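SmhA (Serratia marcescens, PDB 7A27) is the A component of Smh, a tripartite alpha-pore-forming toxin, here in its soluble form, and probably acts with its partner proteins to perforate target membranes. Local coordinates at residues A128-L133 / Q296-L301; Q167-L172 / V262-L267; K178-I183 / N251-N256; Q199-A204 / S230-G235. One frame throughout, in Å; residues are numbered along the deposited sequence.

Contact 1. Residues A128-L133 / Q296-L301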
loop_
_atom_site.group_PDB
_atom_site.type_symbol
_atom_site.label_atom_id
_atom_site.label_comp_id
_atom_site.label_asym_id
_atom_site.label_seq_id
_atom_site.Cartn_x
_atom_site.Cartn_y
_atom_site.Cartn_z
ATOM N N ALA A 128 -12.361 -6.254 10.482
ATOM C CA ALA A 128 -13.407 -5.956 9.474
ATOM C C ALA A 128 -12.759 -5.528 8.156
ATOM O O ALA A 128 -13.189 -6.007 7.089
ATOM C CB ALA A 128 -14.355 -4.898 9.988
ATOM N N VAL A 129 -11.764 -4.656 8.239
ATOM C CA VAL A 129 -11.035 -4.141 7.047
ATOM C C VAL A 129 -10.240 -5.284 6.408
ATOM O O VAL A 129 -10.259 -5.392 5.167
ATOM C CB VAL A 129 -10.129 -2.956 7.416
ATOM C CG1 VAL A 129 -9.178 -2.620 6.289
ATOM C CG2 VAL A 129 -10.936 -1.730 7.812
ATOM N N HIS A 130 -9.548 -6.104 7.204
ATOM C CA HIS A 130 -8.743 -7.236 6.673
ATOM C C HIS A 130 -9.643 -8.222 5.931
ATOM O O HIS A 130 -9.230 -8.723 4.880
ATOM C CB HIS A 130 -7.973 -7.965 7.770
ATOM C CG HIS A 130 -7.191 -9.114 7.229
ATOM N ND1 HIS A 130 -7.634 -10.425 7.294
ATOM C CD2 HIS A 130 -6.030 -9.140 6.540
ATOM C CE1 HIS A 130 -6.747 -11.208 6.727
ATOM N NE2 HIS A 130 -5.753 -10.448 6.251
ATOM N N THR A 131 -10.827 -8.506 6.469
ATOM C CA THR A 131 -11.760 -9.473 5.858
ATOM C C THR A 131 -12.159 -8.966 4.465
ATOM O O THR A 131 -12.284 -9.821 3.563
ATOM C CB THR A 131 -12.929 -9.780 6.789
ATOM O OG1 THR A 131 -12.386 -10.257 8.023
ATOM C CG2 THR A 131 -13.865 -10.811 6.208
ATOM N N GLN A 132 -12.330 -7.650 4.274
ATOM C CA GLN A 132 -12.678 -7.070 2.946
ATOM C C GLN A 132 -11.478 -7.231 1.994
ATOM O O GLN A 132 -11.690 -7.608 0.837
ATOM C CB GLN A 132 -13.114 -5.609 3.047
ATOM C CG GLN A 132 -14.586 -5.417 3.354
ATOM C CD GLN A 132 -14.949 -3.950 3.442
ATOM O OE1 GLN A 132 -14.197 -3.063 3.024
ATOM N NE2 GLN A 132 -16.142 -3.673 3.959
ATOM N N LEU A 133 -10.261 -6.949 2.453
ATOM C CA LEU A 133 -9.034 -7.072 1.629
ATOM C C LEU A 133 -8.857 -8.530 1.187
ATOM O O LEU A 133 -8.507 -8.765 0.023
ATOM C CB LEU A 133 -7.834 -6.580 2.449
ATOM C CG LEU A 133 -7.713 -5.068 2.581
ATOM C CD1 LEU A 133 -6.628 -4.696 3.566
ATOM C CD2 LEU A 133 -7.411 -4.455 1.226
ATOM N N GLN A 296 -1.556 -8.962 3.360
ATOM C CA GLN A 296 -0.674 -9.753 4.260
ATOM C C GLN A 296 -0.175 -8.905 5.439
ATOM O O GLN A 296 -0.137 -9.442 6.561
ATOM C CB GLN A 296 0.484 -10.390 3.494
ATOM C CG GLN A 296 0.088 -11.674 2.775
ATOM C CD GLN A 296 1.101 -12.152 1.760
ATOM O OE1 GLN A 296 2.152 -11.547 1.554
ATOM N NE2 GLN A 296 0.783 -13.246 1.089
ATOM N N ARG A 297 0.204 -7.646 5.223
ATOM C CA ARG A 297 0.691 -6.766 6.323
ATOM C C ARG A 297 -0.480 -6.424 7.241
ATOM O O ARG A 297 -0.259 -6.323 8.446
ATOM C CB ARG A 297 1.314 -5.472 5.805
ATOM C CG ARG A 297 2.481 -5.688 4.861
ATOM C CD ARG A 297 3.685 -6.396 5.460
ATOM N NE ARG A 297 4.469 -6.960 4.347
ATOM C CZ ARG A 297 5.214 -6.246 3.481
ATOM N NH1 ARG A 297 5.292 -4.912 3.567
ATOM N NH2 ARG A 297 5.865 -6.895 2.528
ATOM N N MET A 298 -1.677 -6.289 6.668
ATOM C CA MET A 298 -2.935 -5.941 7.374
ATOM C C MET A 298 -3.406 -7.132 8.212
ATOM O O MET A 298 -4.075 -6.895 9.224
ATOM C CB MET A 298 -4.002 -5.598 6.343
ATOM C CG MET A 298 -5.283 -5.039 6.926
ATOM S SD MET A 298 -5.197 -3.513 7.857
ATOM C CE MET A 298 -3.980 -2.707 6.838
ATOM N N ALA A 299 -3.050 -8.362 7.844
ATOM C CA ALA A 299 -3.465 -9.593 8.555
ATOM C C ALA A 299 -2.952 -9.573 10.002
ATOM O O ALA A 299 -3.633 -10.109 10.886
ATOM C CB ALA A 299 -2.938 -10.801 7.844
ATOM N N LEU A 300 -1.822 -8.937 10.265
ATOM C CA LEU A 300 -1.168 -8.943 11.598
ATOM C C LEU A 300 -1.703 -7.806 12.489
ATOM O O LEU A 300 -1.459 -7.865 13.718
ATOM C CB LEU A 300 0.351 -8.817 11.437
ATOM C CG LEU A 300 1.060 -9.677 10.387
ATOM C CD1 LEU A 300 2.504 -9.204 10.256
ATOM C CD2 LEU A 300 0.985 -11.168 10.704
ATOM N N LEU A 301 -2.414 -6.823 11.928
ATOM C CA LEU A 301 -2.839 -5.601 12.668
ATOM C C LEU A 301 -3.860 -5.934 13.765
ATOM O O LEU A 301 -3.701 -5.454 14.886
ATOM C CB LEU A 301 -3.378 -4.566 11.685
ATOM C CG LEU A 301 -3.716 -3.205 12.294
ATOM C CD1 LEU A 301 -2.518 -2.565 12.959
ATOM C CD2 LEU A 301 -4.265 -2.277 11.243
#
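His130 reaches across from helix 104-155 to the backbone of Met298 and Ala299. The closest pair of alpha carbons belongs to His130 and Met298, 6.0 Å apart. At the root of the histidine, His130 CB lies 4.1 Å from Met298 CG. His130 CG, the first ring atom, comes within 4.0 Å of Ala299 CA. Beyond it the ring lies obliquely against the chain: His130 CD2 faces the peptide link between the two residues, 3.7 Å from Met298 C, and CE1 lies farther along near Ala299 CB. The ring gets there because CG is anti to the backbone N (chi1 179°), which sends the side chain outward across the gap between helices. At the far corner, His130 NE2 is 3.3 Å from Ala299 CB and also makes a weak hydrogen bond to Glu295 OE2, one turn before Ala299, so the imidazole has both a polar and an apolar neighbour there.

The setting is the long alpha-helical bundle, as in ClyA-like alpha-pore-forming toxins. Here Met298 lies beside the histidine, its CG near His130 CB. It too leaves its backbone with CG anti to N (chi1 -172°), and the bends farther along fold the chain back on itself. Leu133 meets it at about a right angle, Leu133 CD1 being 3.6 Å from Met298 CG. Met298 SD lies 4.4 Å from Val129 CG1, a looser contact. Leu76 of helix 48-96 and Ile21 of helix 14-37 touch Met298 as well, which places it where four helices meet.

Contact 2. Residues Q167-L172 / V262-L267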
loop_
_atom_site.group_PDB
_atom_site.type_symbol
_atom_site.label_atom_id
_atom_site.label_comp_id
_atom_site.label_asym_id
_atom_site.label_seq_id
_atom_site.Cartn_x
_atom_site.Cartn_y
_atom_site.Cartn_z
ATOM N N GLN A 167 9.646 -12.719 -24.602
ATOM C CA GLN A 167 10.424 -12.977 -23.363
ATOM C C GLN A 167 11.196 -11.703 -23.020
ATOM O O GLN A 167 11.193 -11.329 -21.845
ATOM C CB GLN A 167 11.363 -14.167 -23.521
ATOM C CG GLN A 167 11.845 -14.774 -22.205
ATOM C CD GLN A 167 13.173 -15.476 -22.417
ATOM O OE1 GLN A 167 14.156 -14.850 -22.829
ATOM N NE2 GLN A 167 13.217 -16.783 -22.167
ATOM N N THR A 168 11.813 -11.051 -24.011
ATOM C CA THR A 168 12.563 -9.778 -23.827
ATOM C C THR A 168 11.653 -8.793 -23.091
ATOM O O THR A 168 12.119 -8.182 -22.116
ATOM C CB THR A 168 13.058 -9.192 -25.154
ATOM O OG1 THR A 168 13.939 -10.142 -25.753
ATOM C CG2 THR A 168 13.796 -7.885 -24.973
ATOM N N ILE A 169 10.397 -8.688 -23.527
ATOM C CA ILE A 169 9.367 -7.793 -22.925
ATOM C C ILE A 169 9.071 -8.255 -21.493
ATOM O O ILE A 169 9.147 -7.425 -20.587
ATOM C CB ILE A 169 8.114 -7.743 -23.821
ATOM C CG1 ILE A 169 8.406 -6.943 -25.094
ATOM C CG2 ILE A 169 6.908 -7.194 -23.072
ATOM C CD1 ILE A 169 7.340 -7.050 -26.147
ATOM N N ALA A 170 8.769 -9.536 -21.287
ATOM C CA ALA A 170 8.430 -10.102 -19.959
ATOM C C ALA A 170 9.570 -9.797 -18.992
ATOM O O ALA A 170 9.275 -9.360 -17.888
ATOM C CB ALA A 170 8.159 -11.586 -20.059
ATOM N N GLU A 171 10.820 -9.989 -19.427
ATOM C CA GLU A 171 12.047 -9.790 -18.611
ATOM C C GLU A 171 12.192 -8.312 -18.258
ATOM O O GLU A 171 12.512 -8.032 -17.105
ATOM C CB GLU A 171 13.284 -10.364 -19.312
ATOM C CG GLU A 171 13.386 -11.875 -19.135
ATOM C CD GLU A 171 14.557 -12.591 -19.788
ATOM O OE1 GLU A 171 15.024 -12.115 -20.887
ATOM O OE2 GLU A 171 15.007 -13.630 -19.185
ATOM N N LEU A 172 11.956 -7.404 -19.202
ATOM C CA LEU A 172 12.064 -5.939 -18.970
ATOM C C LEU A 172 10.994 -5.464 -17.979
ATOM O O LEU A 172 11.353 -4.687 -17.088
ATOM C CB LEU A 172 11.979 -5.207 -20.312
ATOM C CG LEU A 172 13.253 -5.302 -21.150
ATOM C CD1 LEU A 172 13.021 -4.888 -22.600
ATOM C CD2 LEU A 172 14.356 -4.452 -20.515
ATOM N N VAL A 262 11.630 -0.181 -27.714
ATOM C CA VAL A 262 12.252 -0.912 -28.860
ATOM C C VAL A 262 11.624 -2.308 -28.979
ATOM O O VAL A 262 11.262 -2.704 -30.115
ATOM C CB VAL A 262 13.786 -0.985 -28.685
ATOM C CG1 VAL A 262 14.447 -1.982 -29.628
ATOM C CG2 VAL A 262 14.435 0.385 -28.820
ATOM N N ALA A 263 11.481 -3.009 -27.852
ATOM C CA ALA A 263 11.006 -4.410 -27.788
ATOM C C ALA A 263 9.543 -4.518 -28.236
ATOM O O ALA A 263 9.234 -5.546 -28.888
ATOM C CB ALA A 263 11.206 -4.977 -26.405
ATOM N N TYR A 264 8.675 -3.553 -27.882
ATOM C CA TYR A 264 7.245 -3.557 -28.294
ATOM C C TYR A 264 7.176 -3.289 -29.809
ATOM O O TYR A 264 6.396 -3.962 -30.504
ATOM C CB TYR A 264 6.375 -2.589 -27.487
ATOM C CG TYR A 264 5.930 -3.049 -26.117
ATOM C CD1 TYR A 264 5.041 -4.098 -25.959
ATOM C CD2 TYR A 264 6.326 -2.381 -24.967
ATOM C CE1 TYR A 264 4.599 -4.499 -24.705
ATOM C CE2 TYR A 264 5.897 -2.777 -23.707
ATOM C CZ TYR A 264 5.028 -3.841 -23.563
ATOM O OH TYR A 264 4.640 -4.215 -22.302
ATOM N N ARG A 265 7.996 -2.371 -30.323
ATOM C CA ARG A 265 8.039 -2.047 -31.773
ATOM C C ARG A 265 8.328 -3.346 -32.542
ATOM O O ARG A 265 7.683 -3.583 -33.580
ATOM C CB ARG A 265 9.072 -0.957 -32.084
ATOM C CG ARG A 265 8.874 0.340 -31.316
ATOM C CD ARG A 265 9.752 1.480 -31.787
ATOM N NE ARG A 265 9.302 1.887 -33.107
ATOM C CZ ARG A 265 8.195 2.615 -33.374
ATOM N NH1 ARG A 265 7.894 2.945 -34.625
ATOM N NH2 ARG A 265 7.389 3.019 -32.396
ATOM N N ALA A 266 9.230 -4.177 -32.024
ATOM C CA ALA A 266 9.646 -5.468 -32.623
ATOM C C ALA A 266 8.493 -6.484 -32.630
ATOM O O ALA A 266 8.150 -6.989 -33.705
ATOM C CB ALA A 266 10.835 -6.019 -31.875
ATOM N N LEU A 267 7.919 -6.785 -31.468
ATOM C CA LEU A 267 6.826 -7.785 -31.339
ATOM C C LEU A 267 5.584 -7.332 -32.130
ATOM O O LEU A 267 4.865 -8.200 -32.670
ATOM C CB LEU A 267 6.509 -7.978 -29.855
ATOM C CG LEU A 267 5.406 -8.988 -29.548
ATOM C CD1 LEU A 267 5.724 -10.347 -30.159
ATOM C CD2 LEU A 267 5.165 -9.123 -28.044
#
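Ile169 packs into the angle formed by Ala263, Tyr264 and Leu267, joining helix 160-188 to helix 247-268. The pair is an antiparallel helix packing, the axes of the short segments 9.5 Å apart and 152° between their directions, within the part of the alpha-helical toxin that carries the beta hairpin.

The tip of Ile169 is the centre of the first shell. Ile169 CD1 touches Leu267 CD2 at 3.6 Å, and a similar distance, 3.7 Å, separates Ile169 CD1 from both Tyr264 CD1 and Ala263 O. Behind the tip, Ile169 CG1 lies over one face of the tyrosine ring and meets Ala263 CB at 3.7 Å, while CG2 approaches the phenol end of the same ring. With CG1 anti to the carbonyl carbon (chi1 -72°) and the chain extended beyond it, the isoleucine can span these neighbours, crossing Tyr264 and Leu267 at about right angles.

The Ala263 methyl sits between the helices, and Thr168 CG2 and Leu172 CD1 also border its CB. The hydroxyl of Thr168 turns back to Gln164 O on its own helix, so its methyl is what faces the partner. Farther out, helix 272-299 backs the cluster: Ser275 touches both Tyr264 and Leu267, and Lys278 touches Ile169. Leu172 CD1 lies 4.2 Å from Ala263 CB.

Contact 3. Residues K178-I183 / N251-N256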
loop_
_atom_site.group_PDB
_atom_site.type_symbol
_atom_site.label_atom_id
_atom_site.label_comp_id
_atom_site.label_asym_id
_atom_site.label_seq_id
_atom_site.Cartn_x
_atom_site.Cartn_y
_atom_site.Cartn_z
ATOM N N LYS A 178 11.220 -3.907 -10.267
ATOM C CA LYS A 178 12.274 -3.873 -9.215
ATOM C C LYS A 178 12.779 -2.426 -9.053
ATOM O O LYS A 178 12.977 -1.996 -7.891
ATOM C CB LYS A 178 13.399 -4.879 -9.489
ATOM C CG LYS A 178 12.989 -6.344 -9.452
ATOM C CD LYS A 178 14.083 -7.338 -9.002
ATOM C CE LYS A 178 15.252 -7.545 -9.949
ATOM N NZ LYS A 178 14.824 -8.143 -11.238
ATOM N N ASN A 179 12.939 -1.695 -10.160
ATOM C CA ASN A 179 13.399 -0.286 -10.165
ATOM C C ASN A 179 12.367 0.589 -9.449
ATOM O O ASN A 179 12.764 1.340 -8.553
ATOM C CB ASN A 179 13.628 0.238 -11.581
ATOM C CG ASN A 179 14.825 -0.373 -12.291
ATOM O OD1 ASN A 179 14.858 -0.401 -13.524
ATOM N ND2 ASN A 179 15.811 -0.843 -11.539
ATOM N N ILE A 180 11.090 0.502 -9.828
ATOM C CA ILE A 180 10.005 1.328 -9.212
ATOM C C ILE A 180 10.027 1.095 -7.706
ATOM O O ILE A 180 10.076 2.091 -6.958
ATOM C CB ILE A 180 8.627 1.023 -9.813
ATOM C CG1 ILE A 180 8.586 1.395 -11.295
ATOM C CG2 ILE A 180 7.547 1.747 -9.036
ATOM C CD1 ILE A 180 7.357 0.906 -12.026
ATOM N N GLN A 181 10.033 -0.173 -7.292
ATOM C CA GLN A 181 10.041 -0.551 -5.863
ATOM C C GLN A 181 11.214 0.151 -5.170
ATOM O O GLN A 181 10.996 0.707 -4.074
ATOM C CB GLN A 181 10.080 -2.070 -5.713
ATOM C CG GLN A 181 9.972 -2.549 -4.273
ATOM C CD GLN A 181 8.638 -2.240 -3.633
ATOM O OE1 GLN A 181 7.564 -2.610 -4.129
ATOM N NE2 GLN A 181 8.733 -1.574 -2.491
ATOM N N SER A 182 12.397 0.180 -5.794
ATOM C CA SER A 182 13.622 0.796 -5.209
ATOM C C SER A 182 13.420 2.304 -5.002
ATOM O O SER A 182 13.902 2.833 -3.964
ATOM C CB SER A 182 14.868 0.509 -6.040
ATOM O OG SER A 182 15.316 -0.828 -5.870
ATOM N N ILE A 183 12.753 2.953 -5.964
ATOM C CA ILE A 183 12.481 4.421 -6.005
ATOM C C ILE A 183 11.459 4.770 -4.922
ATOM O O ILE A 183 11.672 5.771 -4.188
ATOM C CB ILE A 183 11.996 4.835 -7.408
ATOM C CG1 ILE A 183 13.126 4.728 -8.436
ATOM C CG2 ILE A 183 11.392 6.234 -7.374
ATOM C CD1 ILE A 183 12.672 4.826 -9.861
ATOM N N ASN A 251 18.277 5.697 -13.006
ATOM C CA ASN A 251 19.105 5.521 -14.225
ATOM C C ASN A 251 18.715 4.202 -14.905
ATOM O O ASN A 251 18.555 4.220 -16.124
ATOM C CB ASN A 251 20.600 5.625 -13.920
ATOM C CG ASN A 251 21.042 7.009 -13.473
ATOM O OD1 ASN A 251 20.305 7.993 -13.577
ATOM N ND2 ASN A 251 22.264 7.109 -12.977
ATOM N N GLU A 252 18.572 3.109 -14.148
ATOM C CA GLU A 252 18.139 1.783 -14.676
ATOM C C GLU A 252 16.741 1.924 -15.288
ATOM O O GLU A 252 16.503 1.389 -16.389
ATOM C CB GLU A 252 18.120 0.681 -13.601
ATOM C CG GLU A 252 19.476 0.023 -13.348
ATOM C CD GLU A 252 19.586 -0.947 -12.167
ATOM O OE1 GLU A 252 20.699 -1.022 -11.637
ATOM O OE2 GLU A 252 18.610 -1.642 -11.792
ATOM N N LEU A 253 15.845 2.629 -14.602
ATOM C CA LEU A 253 14.450 2.819 -15.072
ATOM C C LEU A 253 14.460 3.523 -16.433
ATOM O O LEU A 253 13.721 3.074 -17.316
ATOM C CB LEU A 253 13.651 3.606 -14.027
ATOM C CG LEU A 253 12.154 3.737 -14.296
ATOM C CD1 LEU A 253 11.511 2.382 -14.511
ATOM C CD2 LEU A 253 11.458 4.455 -13.156
ATOM N N LYS A 254 15.272 4.569 -16.601
ATOM C CA LYS A 254 15.359 5.329 -17.876
ATOM C C LYS A 254 15.815 4.371 -18.989
ATOM O O LYS A 254 15.116 4.275 -20.026
ATOM C CB LYS A 254 16.299 6.534 -17.739
ATOM C CG LYS A 254 16.340 7.454 -18.951
ATOM C CD LYS A 254 17.414 8.527 -18.889
ATOM C CE LYS A 254 17.496 9.335 -20.171
ATOM N NZ LYS A 254 18.787 10.045 -20.295
ATOM N N ALA A 255 16.933 3.679 -18.750
ATOM C CA ALA A 255 17.563 2.696 -19.659
ATOM C C ALA A 255 16.564 1.581 -20.016
ATOM O O ALA A 255 16.427 1.266 -21.218
ATOM C CB ALA A 255 18.803 2.144 -19.012
ATOM N N ASN A 256 15.887 1.006 -19.024
ATOM C CA ASN A 256 14.911 -0.096 -19.234
ATOM C C ASN A 256 13.717 0.392 -20.064
ATOM O O ASN A 256 13.291 -0.353 -20.952
ATOM C CB ASN A 256 14.515 -0.749 -17.904
ATOM C CG ASN A 256 15.605 -1.661 -17.374
ATOM O OD1 ASN A 256 16.425 -2.173 -18.142
ATOM N ND2 ASN A 256 15.609 -1.878 -16.068
#
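Asn179 holds both Glu252 and Asn256 through one side-chain amide, a buried polar pair of hydrogen bonds set into the otherwise apolar packing of two antiparallel helices, 160-188 and 247-268. Their segments run at 151° to each other, with axes 9.4 Å apart, and the closest alpha carbons are those of Asn179 and Leu253.

The two ends of the Asn179 amide are used in different ways. Asn179 ND2 donates to Glu252 OE2 over 2.9 Å; the acceptor lies close to the amide plane of Asn179 but is met on the anti side of the carboxylate and 30° out of its plane. The amide and carboxylate planes are themselves steeply inclined. Asn179 OD1 accepts a hydrogen bond from Asn256 ND2 at 3.0 Å, and these two amides lie nearly flat with one another, 14° apart. Both bonds are noticeably bent, but together they probably fix the rotation of the Asn179 amide. Gln248, on the same helix as Glu252, bonds the other carboxylate oxygen, OE1.

Ile180 comes next, with only a loose approach of its CG1 to Leu253 CD1; it also leans on Tyr31 of helix 14-37, and its side chain is about 10 Å from that of Asn359, a calcium-binding residue whose ion is absent from this chain. One turn on, Ile183 closes the interface toward the hairpin, where Leu197 and Ala238 touch it. Leu253 sends CD2 to Ile183 and CD1 toward Ile180. Ile183 and Leu253 cross at about a right angle, Ile183 CD1 resting 3.5 Å from Leu253 CD2.

Contact 4. Residues Q199-A204 / S230-G235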
loop_
_atom_site.group_PDB
_atom_site.type_symbol
_atom_site.label_atom_id
_atom_site.label_comp_id
_atom_site.label_asym_id
_atom_site.label_seq_id
_atom_site.Cartn_x
_atom_site.Cartn_y
_atom_site.Cartn_z
ATOM N N GLN A 199 4.153 9.895 -13.713
ATOM C CA GLN A 199 3.843 9.006 -14.861
ATOM C C GLN A 199 4.140 9.742 -16.162
ATOM O O GLN A 199 4.218 10.988 -16.144
ATOM C CB GLN A 199 2.378 8.580 -14.839
ATOM C CG GLN A 199 1.366 9.717 -14.918
ATOM C CD GLN A 199 -0.028 9.188 -15.188
ATOM O OE1 GLN A 199 -0.270 8.493 -16.179
ATOM N NE2 GLN A 199 -0.962 9.506 -14.303
ATOM N N SER A 200 4.308 8.995 -17.251
ATOM C CA SER A 200 4.543 9.523 -18.622
ATOM C C SER A 200 4.358 8.378 -19.616
ATOM O O SER A 200 4.318 7.192 -19.168
ATOM C CB SER A 200 5.905 10.144 -18.760
ATOM O OG SER A 200 6.933 9.161 -18.772
ATOM N N ILE A 201 4.208 8.692 -20.895
ATOM C CA ILE A 201 4.177 7.637 -21.943
ATOM C C ILE A 201 5.625 7.125 -22.042
ATOM O O ILE A 201 6.546 7.974 -22.031
ATOM C CB ILE A 201 3.640 8.177 -23.280
ATOM C CG1 ILE A 201 2.294 8.903 -23.125
ATOM C CG2 ILE A 201 3.625 7.061 -24.332
ATOM C CD1 ILE A 201 1.213 8.092 -22.468
ATOM N N VAL A 202 5.834 5.805 -22.053
ATOM C CA VAL A 202 7.197 5.191 -22.048
ATOM C C VAL A 202 7.421 4.336 -23.299
ATOM O O VAL A 202 8.592 4.138 -23.682
ATOM C CB VAL A 202 7.389 4.359 -20.773
ATOM C CG1 VAL A 202 7.321 5.231 -19.531
ATOM C CG2 VAL A 202 6.383 3.221 -20.682
ATOM N N ALA A 203 6.338 3.848 -23.897
ATOM C CA ALA A 203 6.348 2.955 -25.072
ATOM C C ALA A 203 5.063 3.120 -25.875
ATOM O O ALA A 203 4.148 3.826 -25.418
ATOM C CB ALA A 203 6.508 1.531 -24.609
ATOM N N ALA A 204 4.992 2.464 -27.025
ATOM C CA ALA A 204 3.848 2.540 -27.949
ATOM C C ALA A 204 3.792 1.278 -28.802
ATOM O O ALA A 204 4.858 0.672 -29.021
ATOM C CB ALA A 204 4.008 3.768 -28.788
ATOM N N SER A 230 -1.920 4.198 -32.704
ATOM C CA SER A 230 -1.077 3.447 -31.741
ATOM C C SER A 230 -1.624 3.458 -30.311
ATOM O O SER A 230 -2.138 4.475 -29.849
ATOM C CB SER A 230 0.328 3.960 -31.777
ATOM O OG SER A 230 0.406 5.261 -31.215
ATOM N N TYR A 231 -1.428 2.330 -29.626
ATOM C CA TYR A 231 -1.773 2.124 -28.194
ATOM C C TYR A 231 -0.622 2.685 -27.344
ATOM O O TYR A 231 0.481 2.088 -27.378
ATOM C CB TYR A 231 -2.060 0.639 -27.940
ATOM C CG TYR A 231 -2.404 0.317 -26.512
ATOM C CD1 TYR A 231 -3.699 0.415 -26.045
ATOM C CD2 TYR A 231 -1.425 -0.049 -25.609
ATOM C CE1 TYR A 231 -4.010 0.169 -24.718
ATOM C CE2 TYR A 231 -1.723 -0.326 -24.284
ATOM C CZ TYR A 231 -3.018 -0.193 -23.826
ATOM O OH TYR A 231 -3.318 -0.462 -22.519
ATOM N N MET A 232 -0.857 3.798 -26.636
ATOM C CA MET A 232 0.174 4.496 -25.810
ATOM C C MET A 232 0.255 3.894 -24.405
ATOM O O MET A 232 -0.760 3.922 -23.682
ATOM C CB MET A 232 -0.112 5.998 -25.713
ATOM C CG MET A 232 -0.188 6.649 -27.083
ATOM S SD MET A 232 1.437 6.617 -27.912
ATOM C CE MET A 232 1.934 8.312 -27.577
ATOM N N ILE A 233 1.453 3.437 -24.022
ATOM C CA ILE A 233 1.733 2.742 -22.730
ATOM C C ILE A 233 2.246 3.743 -21.696
ATOM O O ILE A 233 3.295 4.388 -21.925
ATOM C CB ILE A 233 2.733 1.597 -22.935
ATOM C CG1 ILE A 233 2.198 0.588 -23.959
ATOM C CG2 ILE A 233 3.087 0.949 -21.610
ATOM C CD1 ILE A 233 3.188 -0.453 -24.434
ATOM N N SER A 234 1.511 3.862 -20.592
ATOM C CA SER A 234 1.832 4.747 -19.448
ATOM C C SER A 234 2.685 3.944 -18.464
ATOM O O SER A 234 2.436 2.724 -18.301
ATOM C CB SER A 234 0.575 5.304 -18.805
ATOM O OG SER A 234 -0.241 5.997 -19.757
ATOM N N GLY A 235 3.687 4.585 -17.871
ATOM C CA GLY A 235 4.564 3.953 -16.876
ATOM C C GLY A 235 4.858 4.910 -15.743
ATOM O O GLY A 235 4.864 6.147 -16.005
HETATM O O HOH W 1 0.902 8.539 -18.434
#
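Ile233 and Val202 form the apolar centre of an antiparallel beta hairpin, strands 198-206 and 230-237, whose position recalls the beta-tongue of ClyA-like toxins. Val202 CG2 and Ile233 CG2 meet at 4.1 Å, the two side chains crossing at about a right angle. On the face shared by Ala203 and Ile233, Ala203 CB lies 3.9 Å from Ile233 CD1, and Tyr264 of helix 247-268 covers both. The opposite face carries Ala204, whose CB touches Met232 SD, while the bent methionine chain returns its CE to Ile201 CG2.

Val202 is the extra residue of a beta bulge, which shifts the register by one between the pairs Ile201-Ser234 and Ala203-Ile233. Val202 N donates to Ile233 O over 2.9 Å, almost straight (167°), whereas Ile233 N approaches Ala203 O from well above the carbonyl plane. Beyond the bulge, Ser200 and Gly235 exchange two backbone bonds, from Gly235 N to Ser200 O at 3.0 Å and from Ser200 N to Gly235 O at 3.2 Å.

At the polar edge, Gln38 bonds to the backbone of Met232 and Ser234, tying strand 230-237 to the end of helix 14-37. Gln199 sends NE2 to Leu362 O and Ser37 OG. Its OE1 faces a water at a doubtfully short separation; the same water is 3.1 Å from Ser234 OG.

Overall arrangement
The four contacts are nested along the chain: contact 4 lies inside the loop closed by contact 3, contact 3 inside that of contact 2, and contact 2 inside that of contact 1. Contacts 2 and 3 share helices 160-188 and 247-268, and their centres are 16 Å apart. The hairpin of contact 4 links those helices in sequence, and its centre is 14 Å from that of contact 2, which it meets through Tyr264. Contact 1 stands apart in the long bundle, its centre 30 to 37 Å from the others. The hairpin is thus packed against helix 247-268, which follows it, and helix 272-299, consistent with a stowed tongue in the soluble toxin.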